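Local coordinates for putative glycerophosphodiester phosphodiesterase (Galdieria sulphuraria, PDB 2O55), which belongs to the glycerophosphoryl diester phosphodiesterase family of TIM-barrel proteins, its own function being putative only, at residues 10-15 / 216-221; 37-42 / 110-115; 165-170 / 189-194; 212-217 / 237-242. All blocks are in the same frame, centred on the assembly; numbering follows the deposited sequence.

Contact 1. Residues 10-15 / 216-221; sequences VGHRGV and TVWMPW. With SO4 (sulfate ion), chain B.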
# COMPACT_ATOMS: atom_id res chain seq x y z
N VAL A 10 -1.38 8.21 4.79
CA VAL A 10 -0.66 7.28 3.93
C VAL A 10 -0.76 7.78 2.49
O VAL A 10 -1.86 7.92 1.95
CB VAL A 10 -1.24 5.87 3.99
CG1 VAL A 10 -0.41 4.97 3.13
CG2 VAL A 10 -1.22 5.36 5.40
N GLY A 11 0.39 8.05 1.86
CA GLY A 11 0.41 8.52 0.47
C GLY A 11 0.10 7.41 -0.52
O GLY A 11 0.95 6.54 -0.78
N HIS A 12 -1.11 7.43 -1.08
CA HIS A 12 -1.57 6.40 -2.00
C HIS A 12 -0.76 6.42 -3.29
O HIS A 12 -0.80 7.39 -4.04
CB HIS A 12 -3.07 6.53 -2.29
CG HIS A 12 -3.70 5.26 -2.80
ND1 HIS A 12 -5.04 5.14 -3.08
CD2 HIS A 12 -3.16 4.04 -3.07
CE1 HIS A 12 -5.30 3.92 -3.51
NE2 HIS A 12 -4.18 3.23 -3.52
N ARG A 13 -0.01 5.34 -3.52
CA ARG A 13 0.91 5.21 -4.65
C ARG A 13 1.90 6.37 -4.72
O ARG A 13 2.38 6.72 -5.80
CB ARG A 13 0.14 5.01 -5.95
CG ARG A 13 -0.75 3.79 -5.93
CD ARG A 13 -1.40 3.60 -7.25
NE ARG A 13 -2.67 2.89 -7.10
CZ ARG A 13 -3.63 2.87 -8.02
NH1 ARG A 13 -3.45 3.52 -9.15
NH2 ARG A 13 -4.76 2.20 -7.81
N GLY A 14 2.20 6.95 -3.56
CA GLY A 14 3.03 8.15 -3.44
C GLY A 14 2.19 9.40 -3.22
O GLY A 14 1.36 9.46 -2.30
N VAL A 15 2.40 10.41 -4.06
CA VAL A 15 1.68 11.66 -3.94
C VAL A 15 0.27 11.48 -4.44
O VAL A 15 -0.47 12.44 -4.62
CB VAL A 15 2.34 12.77 -4.76
CG1 VAL A 15 3.76 12.99 -4.30
CG2 VAL A 15 2.28 12.43 -6.25
N THR A 216 -7.40 1.59 9.01
CA THR A 216 -6.92 2.43 7.94
C THR A 216 -8.06 2.59 6.94
O THR A 216 -8.61 1.59 6.45
CB THR A 216 -5.70 1.78 7.29
OG1 THR A 216 -4.69 1.58 8.30
CG2 THR A 216 -5.17 2.61 6.12
N VAL A 217 -8.44 3.84 6.66
CA VAL A 217 -9.36 4.10 5.56
C VAL A 217 -8.62 4.06 4.23
O VAL A 217 -7.52 4.65 4.06
CB VAL A 217 -10.04 5.46 5.68
CG1 VAL A 217 -11.01 5.64 4.54
CG2 VAL A 217 -10.75 5.56 7.00
N TRP A 218 -9.23 3.37 3.28
CA TRP A 218 -8.65 3.19 1.97
C TRP A 218 -9.51 3.96 0.96
O TRP A 218 -10.73 3.75 0.88
CB TRP A 218 -8.60 1.69 1.65
CG TRP A 218 -8.03 1.35 0.32
CD1 TRP A 218 -8.67 1.40 -0.90
CD2 TRP A 218 -6.70 0.88 0.05
NE1 TRP A 218 -7.82 0.99 -1.90
CE2 TRP A 218 -6.61 0.66 -1.35
CE3 TRP A 218 -5.58 0.61 0.86
CZ2 TRP A 218 -5.44 0.20 -1.95
CZ3 TRP A 218 -4.41 0.14 0.24
CH2 TRP A 218 -4.35 -0.05 -1.14
N MSE A 219 -8.88 4.87 0.20
CA MSE A 219 -9.58 5.54 -0.91
C MSE A 219 -9.21 4.87 -2.24
O MSE A 219 -8.06 4.91 -2.64
CB MSE A 219 -9.26 7.04 -0.96
CG MSE A 219 -9.38 7.77 0.37
SE MSE A 219 -11.19 7.86 1.07
CE MSE A 219 -10.87 9.14 2.46
N PRO A 220 -10.19 4.25 -2.92
CA PRO A 220 -9.84 3.68 -4.22
C PRO A 220 -9.29 4.76 -5.13
O PRO A 220 -9.55 5.93 -4.92
CB PRO A 220 -11.18 3.19 -4.77
CG PRO A 220 -12.06 3.05 -3.60
CD PRO A 220 -11.62 4.06 -2.60
N TRP A 221 -8.52 4.37 -6.13
CA TRP A 221 -8.02 5.35 -7.04
C TRP A 221 -9.19 6.09 -7.71
O TRP A 221 -9.14 7.32 -7.90
CB TRP A 221 -7.13 4.66 -8.07
CG TRP A 221 -6.22 5.58 -8.78
CD1 TRP A 221 -6.34 6.01 -10.07
CD2 TRP A 221 -5.05 6.20 -8.25
NE1 TRP A 221 -5.31 6.87 -10.38
CE2 TRP A 221 -4.50 7.00 -9.28
CE3 TRP A 221 -4.41 6.17 -7.00
CZ2 TRP A 221 -3.33 7.76 -9.10
CZ3 TRP A 221 -3.24 6.93 -6.83
CH2 TRP A 221 -2.72 7.71 -7.88
S SO4 B . -7.14 0.72 -5.66
O1 SO4 B . -8.27 0.79 -4.76
O2 SO4 B . -7.67 0.90 -7.00
O3 SO4 B . -6.26 1.84 -5.41
O4 SO4 B . -6.36 -0.52 -5.52
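Arg13 lays its guanidinium flat on the indole of Trp221, the planes only 10° apart and the group centres 4.1 Å from each other. The chain runs extended from CG to NE, which carries CD over the six-membered ring off-centre in a CH-pi contact and sets Arg13 NH1 3.2 Å from Trp221 CD2. His12 has CG anti to the backbone N (chi1 -159°), and its ring stands between two tryptophans. Trp221 directs an edge at one face of the imidazole, Trp221 CE3 lying 4.1 Å from His12 ND1, while Trp218 approaches at a slant, its CZ2 3.6 Å from His12 NE2. His12 ND1 is also hydrogen-bonded to Asn244. This aromatic cluster bridges two strands of the TIM barrel near the ends of 8-12 and 214-218; a type II turn spans Gly11 to Gly14. A sulfate ion sits at the edges of His12, Trp218 and the Arg13 guanidinium. Arg13 NH2 donates to its O3 at 2.9 Å, and Trp218 NE1 reaches O1 at 2.9 Å along a nearly straight bond (173°); Trp221 N adds a weak bond to O3, and His56 is also hydrogen-bonded to the ion. Arg13 NH1 forms a salt bridge with Glu23. The guanidinium and the N-H groups meet round the sulfate, consistent with a pocket that accepts an anion, though this ion probably comes from the crystallisation liquor.

Contact 2. Residues 37-42 / 110-115; sequences IPYIET and KLNLEL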
# COMPACT_ATOMS: atom_id res chain seq x y z
N ILE A 37 5.54 13.51 4.82
CA ILE A 37 4.36 12.63 5.02
C ILE A 37 4.71 11.17 5.44
O ILE A 37 5.38 10.45 4.71
CB ILE A 37 3.27 12.68 3.85
CG1 ILE A 37 3.59 11.72 2.74
CG2 ILE A 37 3.02 14.11 3.29
CD1 ILE A 37 2.37 11.00 2.29
N PRO A 38 4.21 10.73 6.60
CA PRO A 38 4.89 9.66 7.33
C PRO A 38 4.88 8.28 6.70
O PRO A 38 5.76 7.49 7.00
CB PRO A 38 4.16 9.64 8.68
CG PRO A 38 2.84 10.17 8.40
CD PRO A 38 2.97 11.16 7.27
N TYR A 39 3.88 8.01 5.85
CA TYR A 39 3.67 6.69 5.24
C TYR A 39 3.40 6.81 3.76
O TYR A 39 2.79 7.80 3.33
CB TYR A 39 2.43 6.02 5.82
CG TYR A 39 2.59 5.51 7.21
CD1 TYR A 39 2.15 6.24 8.30
CD2 TYR A 39 3.17 4.28 7.44
CE1 TYR A 39 2.29 5.76 9.59
CE2 TYR A 39 3.33 3.80 8.71
CZ TYR A 39 2.88 4.53 9.78
OH TYR A 39 3.05 4.02 11.05
N ILE A 40 3.79 5.80 2.97
CA ILE A 40 3.22 5.65 1.64
C ILE A 40 2.74 4.22 1.41
O ILE A 40 3.23 3.26 2.04
CB ILE A 40 4.15 6.08 0.49
CG1 ILE A 40 5.41 5.21 0.44
CG2 ILE A 40 4.48 7.59 0.54
CD1 ILE A 40 5.27 3.98 -0.48
N GLU A 41 1.78 4.08 0.51
CA GLU A 41 1.31 2.78 0.08
C GLU A 41 1.90 2.58 -1.30
O GLU A 41 1.96 3.52 -2.07
CB GLU A 41 -0.22 2.75 0.02
CG GLU A 41 -0.82 1.38 -0.30
CD GLU A 41 -0.80 1.02 -1.81
OE1 GLU A 41 -0.68 -0.18 -2.12
OE2 GLU A 41 -0.90 1.91 -2.70
N THR A 42 2.34 1.36 -1.61
CA THR A 42 2.75 1.01 -2.97
C THR A 42 2.40 -0.44 -3.33
O THR A 42 2.12 -1.27 -2.46
CB THR A 42 4.25 1.30 -3.24
OG1 THR A 42 4.49 1.30 -4.64
CG2 THR A 42 5.12 0.28 -2.60
N LYS A 110 7.78 5.18 6.60
CA LYS A 110 7.39 3.78 6.72
C LYS A 110 6.56 3.46 5.49
O LYS A 110 6.07 4.37 4.82
CB LYS A 110 6.59 3.56 8.00
CG LYS A 110 7.24 4.13 9.25
CD LYS A 110 6.56 3.65 10.51
CE LYS A 110 7.30 4.16 11.72
NZ LYS A 110 6.33 4.65 12.74
N LEU A 111 6.42 2.17 5.16
CA LEU A 111 5.73 1.77 3.94
C LEU A 111 4.57 0.78 4.17
O LEU A 111 4.64 -0.13 5.02
CB LEU A 111 6.72 1.16 2.95
CG LEU A 111 8.08 1.84 2.77
CD1 LEU A 111 9.14 0.82 2.42
CD2 LEU A 111 8.05 2.97 1.72
N ASN A 112 3.50 0.98 3.40
CA ASN A 112 2.51 -0.07 3.17
C ASN A 112 2.68 -0.70 1.78
O ASN A 112 2.45 -0.07 0.75
CB ASN A 112 1.11 0.47 3.36
CG ASN A 112 0.87 0.99 4.76
OD1 ASN A 112 1.52 0.58 5.72
ND2 ASN A 112 -0.07 1.90 4.88
N LEU A 113 3.11 -1.96 1.77
CA LEU A 113 3.29 -2.71 0.55
C LEU A 113 2.09 -3.62 0.28
O LEU A 113 1.85 -4.55 1.05
CB LEU A 113 4.55 -3.55 0.66
CG LEU A 113 5.76 -2.77 1.20
CD1 LEU A 113 6.95 -3.68 1.36
CD2 LEU A 113 6.13 -1.58 0.33
N GLU A 114 1.33 -3.33 -0.79
CA GLU A 114 0.29 -4.26 -1.23
C GLU A 114 0.84 -5.35 -2.19
O GLU A 114 1.45 -5.06 -3.23
CB GLU A 114 -0.96 -3.57 -1.81
CG GLU A 114 -2.07 -4.60 -2.11
CD GLU A 114 -3.37 -4.02 -2.67
OE1 GLU A 114 -3.39 -2.82 -3.05
OE2 GLU A 114 -4.36 -4.81 -2.72
N LEU A 115 0.61 -6.61 -1.82
CA LEU A 115 0.88 -7.70 -2.72
C LEU A 115 -0.23 -7.77 -3.77
O LEU A 115 -1.25 -8.42 -3.57
CB LEU A 115 1.02 -9.02 -1.93
CG LEU A 115 1.82 -9.05 -0.62
CD1 LEU A 115 2.00 -10.49 -0.13
CD2 LEU A 115 3.18 -8.36 -0.75
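Tyr39 tips its ring toward the aliphatic chain of Lys110, so that Tyr39 CE2 meets Lys110 CB at 3.3 Å and the phenol end runs on beside CD, with Tyr39 OH 3.6 Å from Lys110 CD. Chi1 of -73° sends the ring out on the side of its own backbone N, and the lysine chain crosses it obliquely. On the same face Glu41 bends at chi2 and turns OE1 toward the next strand, where it lies 3.4 Å from Glu114 CB. The two carboxylates are turned 75° against each other, with OE1 of Glu41 3.9 Å from OE1 of Glu114. Asp43 brings a further acid close to Glu41, and Glu114 borders the bound sulfate. These are neighbouring parallel strands of the TIM barrel, 39-46 and 110-115. Tyr39, Glu41 and Asn112 all pack on Val10 of strand 8-12, on the inner side of the barrel. Main-chain bonds tie the pair from Lys110 N to Pro38 O at one end to Glu114 N to Thr42 O, 2.8 Å, at the other. The opposite face is largely apolar. Ile40 and Leu111 lie side by side and point the same way, Ile40 CD1 touching Leu111 CD2 at 3.7 Å, and two residues on Thr42 and Leu113 repeat the arrangement with Thr42 CG2 3.6 Å from Leu113 CD2. Helix 26-34 covers this side, Phe29 resting on both Ile40 and Thr42. Thr42 OG1, the other branch, is hydrogen-bonded to Asn24.

Contact 3. Residues 165-170 / 189-194; sequences KITYLF and DANGVS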
# COMPACT_ATOMS: atom_id res chain seq x y z
N LYS A 165 5.00 -7.48 10.01
CA LYS A 165 3.75 -6.77 10.22
C LYS A 165 2.83 -6.83 8.98
O LYS A 165 3.24 -6.55 7.86
CB LYS A 165 4.01 -5.33 10.66
CG LYS A 165 4.77 -5.24 11.98
CD LYS A 165 4.08 -4.28 12.97
CE LYS A 165 3.32 -3.08 12.29
NZ LYS A 165 4.16 -2.04 11.55
N ILE A 166 1.57 -7.20 9.21
CA ILE A 166 0.59 -7.36 8.14
C ILE A 166 -0.76 -6.71 8.46
O ILE A 166 -1.25 -6.74 9.60
CB ILE A 166 0.41 -8.83 7.74
CG1 ILE A 166 -0.37 -9.60 8.79
CG2 ILE A 166 1.77 -9.49 7.51
CD1 ILE A 166 -0.91 -10.90 8.30
N THR A 167 -1.34 -6.11 7.42
CA THR A 167 -2.65 -5.51 7.51
C THR A 167 -3.57 -6.26 6.57
O THR A 167 -3.25 -6.42 5.39
CB THR A 167 -2.60 -4.03 7.11
OG1 THR A 167 -1.67 -3.35 7.96
CG2 THR A 167 -3.97 -3.35 7.21
N TYR A 168 -4.69 -6.73 7.08
CA TYR A 168 -5.68 -7.38 6.25
C TYR A 168 -6.49 -6.29 5.56
O TYR A 168 -6.94 -5.34 6.23
CB TYR A 168 -6.58 -8.25 7.11
CG TYR A 168 -6.16 -9.70 7.29
CD1 TYR A 168 -4.83 -10.10 7.16
CD2 TYR A 168 -7.11 -10.68 7.63
CE1 TYR A 168 -4.45 -11.44 7.33
CE2 TYR A 168 -6.75 -12.02 7.81
CZ TYR A 168 -5.40 -12.40 7.65
OH TYR A 168 -5.04 -13.73 7.79
N LEU A 169 -6.65 -6.42 4.24
CA LEU A 169 -7.44 -5.49 3.43
C LEU A 169 -8.84 -6.05 3.17
O LEU A 169 -8.96 -7.17 2.66
CB LEU A 169 -6.76 -5.25 2.09
CG LEU A 169 -5.80 -4.08 1.90
CD1 LEU A 169 -4.95 -4.34 0.68
CD2 LEU A 169 -6.54 -2.79 1.72
N PHE A 170 -9.88 -5.28 3.46
CA PHE A 170 -11.24 -5.75 3.19
C PHE A 170 -11.95 -5.10 2.01
O PHE A 170 -11.39 -4.23 1.33
CB PHE A 170 -12.10 -5.60 4.44
CG PHE A 170 -11.69 -6.53 5.52
CD1 PHE A 170 -10.88 -6.09 6.55
CD2 PHE A 170 -12.04 -7.88 5.45
CE1 PHE A 170 -10.45 -6.99 7.54
CE2 PHE A 170 -11.63 -8.76 6.43
CZ PHE A 170 -10.83 -8.33 7.47
N ASP A 189 -3.01 -13.16 12.63
CA ASP A 189 -1.91 -12.44 13.26
C ASP A 189 -1.61 -11.13 12.56
O ASP A 189 -0.46 -10.65 12.57
CB ASP A 189 -0.66 -13.31 13.31
CG ASP A 189 0.35 -12.82 14.32
OD1 ASP A 189 -0.05 -12.20 15.33
OD2 ASP A 189 1.56 -13.08 14.10
N ALA A 190 -2.64 -10.54 11.96
CA ALA A 190 -2.56 -9.18 11.43
C ALA A 190 -2.57 -8.20 12.58
O ALA A 190 -3.24 -8.44 13.60
CB ALA A 190 -3.72 -8.91 10.51
N ASN A 191 -1.86 -7.09 12.44
CA ASN A 191 -1.93 -6.05 13.46
C ASN A 191 -2.90 -4.94 13.08
O ASN A 191 -3.29 -4.12 13.92
CB ASN A 191 -0.54 -5.51 13.79
CG ASN A 191 -0.04 -4.50 12.78
OD1 ASN A 191 0.04 -4.78 11.57
ND2 ASN A 191 0.28 -3.30 13.26
N GLY A 192 -3.32 -4.91 11.83
CA GLY A 192 -4.26 -3.89 11.39
C GLY A 192 -5.27 -4.40 10.38
O GLY A 192 -5.08 -5.46 9.80
N VAL A 193 -6.33 -3.62 10.20
CA VAL A 193 -7.32 -3.80 9.13
C VAL A 193 -7.42 -2.54 8.29
O VAL A 193 -7.12 -1.42 8.77
CB VAL A 193 -8.77 -4.12 9.66
CG1 VAL A 193 -8.84 -5.47 10.32
CG2 VAL A 193 -9.26 -3.03 10.60
N SER A 194 -7.85 -2.72 7.05
CA SER A 194 -7.99 -1.61 6.12
C SER A 194 -9.26 -1.72 5.28
O SER A 194 -9.51 -2.76 4.64
CB SER A 194 -6.73 -1.48 5.27
OG SER A 194 -6.94 -0.54 4.24
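Ile166 and Ala190 meet near the start of the pairing between segments 165-170 and 189-194. Ile166 O receives Asn191 N at 2.9 Å, Tyr168 N gives to Gly192 O, Ser194 N to Tyr168 O, and Phe170 N to Ser194 O at 2.8 Å in an almost linear bond (178°). The result is a parallel pair, the two ends of a beta-alpha-beta crossover whose helix is 181-187. Apolar contacts fill the outer side, between sheet and helices. Ile166 holds CG1 between the backbone N and the carbonyl carbon (chi1 73°), which brings Ile166 CG1 3.8 Å from Ala190 CB; that same methyl lies 3.7 Å from Tyr168 CD1. Further along, Val193 CG1 touches the rim of the Phe170 ring, 3.6 Å from Phe170 CE1, near the ring plane. His151 stacks on Tyr168 and meets Phe170 edge-to-face, and Ala185 of helix 181-187 closes over Tyr168, Ala190 and Val193. The other face is more mixed. Thr167 turns CG2 along the Gly192 carbonyl, 3.5 Å from its O, while OG1 is hydrogen-bonded to Asp145; Leu169 CD2 comes 3.4 Å from Ser194 OG. Four backbone bonds thus satisfy polar groups between the strands, apolar packing on the helix-facing side should exclude water there, and Thr167 and Ser194 place hydroxyls on the barrel's inner side.

Contact 4. Residues 212-217 / 237-242; sequences GLSVTV and QVDLIC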
# COMPACT_ATOMS: atom_id res chain seq x y z
N GLY A 212 -7.57 -3.93 19.92
CA GLY A 212 -6.27 -3.31 19.79
C GLY A 212 -5.70 -3.45 18.40
O GLY A 212 -4.50 -3.49 18.25
N LEU A 213 -6.55 -3.55 17.38
CA LEU A 213 -6.08 -3.51 15.98
C LEU A 213 -6.18 -2.09 15.41
O LEU A 213 -7.09 -1.34 15.78
CB LEU A 213 -6.93 -4.42 15.10
CG LEU A 213 -7.04 -5.92 15.40
CD1 LEU A 213 -8.11 -6.49 14.52
CD2 LEU A 213 -5.73 -6.70 15.21
N SER A 214 -5.27 -1.73 14.50
CA SER A 214 -5.36 -0.40 13.89
C SER A 214 -6.29 -0.38 12.66
O SER A 214 -6.43 -1.38 11.96
CB SER A 214 -3.98 0.13 13.54
OG SER A 214 -3.75 0.11 12.14
N VAL A 215 -6.93 0.76 12.41
CA VAL A 215 -7.83 0.90 11.26
C VAL A 215 -7.35 1.95 10.29
O VAL A 215 -6.97 3.06 10.69
CB VAL A 215 -9.24 1.24 11.67
CG1 VAL A 215 -10.09 1.56 10.42
CG2 VAL A 215 -9.83 0.09 12.46
N THR A 216 -7.40 1.59 9.01
CA THR A 216 -6.92 2.43 7.94
C THR A 216 -8.06 2.59 6.94
O THR A 216 -8.61 1.59 6.45
CB THR A 216 -5.70 1.78 7.29
OG1 THR A 216 -4.69 1.58 8.30
CG2 THR A 216 -5.17 2.61 6.12
N VAL A 217 -8.44 3.84 6.66
CA VAL A 217 -9.36 4.10 5.56
C VAL A 217 -8.62 4.06 4.23
O VAL A 217 -7.52 4.65 4.06
CB VAL A 217 -10.04 5.46 5.68
CG1 VAL A 217 -11.01 5.64 4.54
CG2 VAL A 217 -10.75 5.56 7.00
N GLN A 237 -12.84 8.12 13.64
CA GLN A 237 -11.69 7.91 14.52
C GLN A 237 -10.74 6.80 14.03
O GLN A 237 -10.13 6.10 14.83
CB GLN A 237 -12.13 7.66 15.98
CG GLN A 237 -12.76 8.86 16.72
CD GLN A 237 -11.87 9.40 17.84
OE1 GLN A 237 -10.84 10.04 17.58
NE2 GLN A 237 -12.26 9.14 19.10
N VAL A 238 -10.61 6.67 12.72
CA VAL A 238 -9.60 5.80 12.10
C VAL A 238 -8.19 6.23 12.47
O VAL A 238 -7.97 7.38 12.88
CB VAL A 238 -9.72 5.82 10.56
CG1 VAL A 238 -11.13 5.44 10.16
CG2 VAL A 238 -9.36 7.19 9.98
N ASP A 239 -7.23 5.31 12.33
CA ASP A 239 -5.82 5.56 12.65
C ASP A 239 -5.02 6.12 11.49
O ASP A 239 -4.12 6.94 11.68
CB ASP A 239 -5.18 4.27 13.16
CG ASP A 239 -5.90 3.73 14.38
OD1 ASP A 239 -5.88 4.40 15.45
OD2 ASP A 239 -6.53 2.66 14.26
N LEU A 240 -5.34 5.69 10.27
CA LEU A 240 -4.60 6.12 9.10
C LEU A 240 -5.59 6.33 7.97
O LEU A 240 -6.72 5.80 7.99
CB LEU A 240 -3.51 5.11 8.70
CG LEU A 240 -2.41 4.69 9.71
CD1 LEU A 240 -2.68 3.38 10.45
CD2 LEU A 240 -1.10 4.56 9.01
N ILE A 241 -5.20 7.16 7.01
CA ILE A 241 -6.02 7.40 5.84
C ILE A 241 -5.16 7.29 4.61
O ILE A 241 -4.20 8.06 4.44
CB ILE A 241 -6.65 8.78 5.84
CG1 ILE A 241 -7.53 8.93 7.09
CG2 ILE A 241 -7.42 8.98 4.52
CD1 ILE A 241 -8.18 10.24 7.24
N CYS A 242 -5.49 6.30 3.78
CA CYS A 242 -4.77 6.12 2.56
C CYS A 242 -5.46 7.01 1.54
O CYS A 242 -6.44 6.60 0.90
CB CYS A 242 -4.76 4.65 2.15
SG CYS A 242 -3.58 4.27 0.83
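Asp239 hooks its carboxylate onto the backbone of Val215, at the point where a beta-alpha-beta crossover of the TIM barrel returns from helix 227-236 into strand 240-243. A chi1 of -58° swings CG to the backbone-N side, and the side chain reaches over the neighbouring strand. Asp239 CB lies 3.3 Å from Val215 O. Asp239 CG comes next, 3.7 Å from Val215 N, and at the tip Asp239 OD2 accepts a hydrogen bond from Val215 N at 2.7 Å, nearly straight at 171°, using its anti lone pair. Asp239 OD2 also passes 3.3 Å from Ser214 CA and is hydrogen-bonded to His209, so two hydrogen bonds hold it. The backbone of Asp239 shares in the hold: its N and that of Leu240 both give to Val215 O, one carbonyl serving two donors. From there the strands run parallel, with Val217 N bonded to Leu240 O. On the face of Thr216 and Leu240, Leu240 CD1 rests 3.5 Å from Thr216 OG1 and further back beside Ser214 OG, while Val10 of strand 8-12 packs on Leu240. Val215 and Val238 pack at about a right angle, and Cys233 of helix 227-236 touches Val217 and Ile241. At the far end Cys242 N bonds to Val217 O, and Cys242 CB lies 3.4 Å from that same oxygen.

All four contacts belong to one curled, mainly parallel sheet, the wall of the TIM barrel. Contacts 2, 3 and 4 each pair adjacent strands and follow one another along the chain, with contacts 2 and 3 both nested within the long loop that contact 1 closes. Contact 1 instead reaches across between strands 8-12 and 214-218, both neighbours of strand 240-243. It shares Thr216 and Val217 with contact 4, whose centre is about 12 Å away. Contact 2 adjoins contact 1 through Gly11, their centres about 9 Å apart, and contact 3 adjoins contact 4 through Val193 and Ser214. Strand 8-12 pairs with 240-243, so first and last barrel strands are neighbours, and contact 1, which holds the sulfate, adjoins that closure.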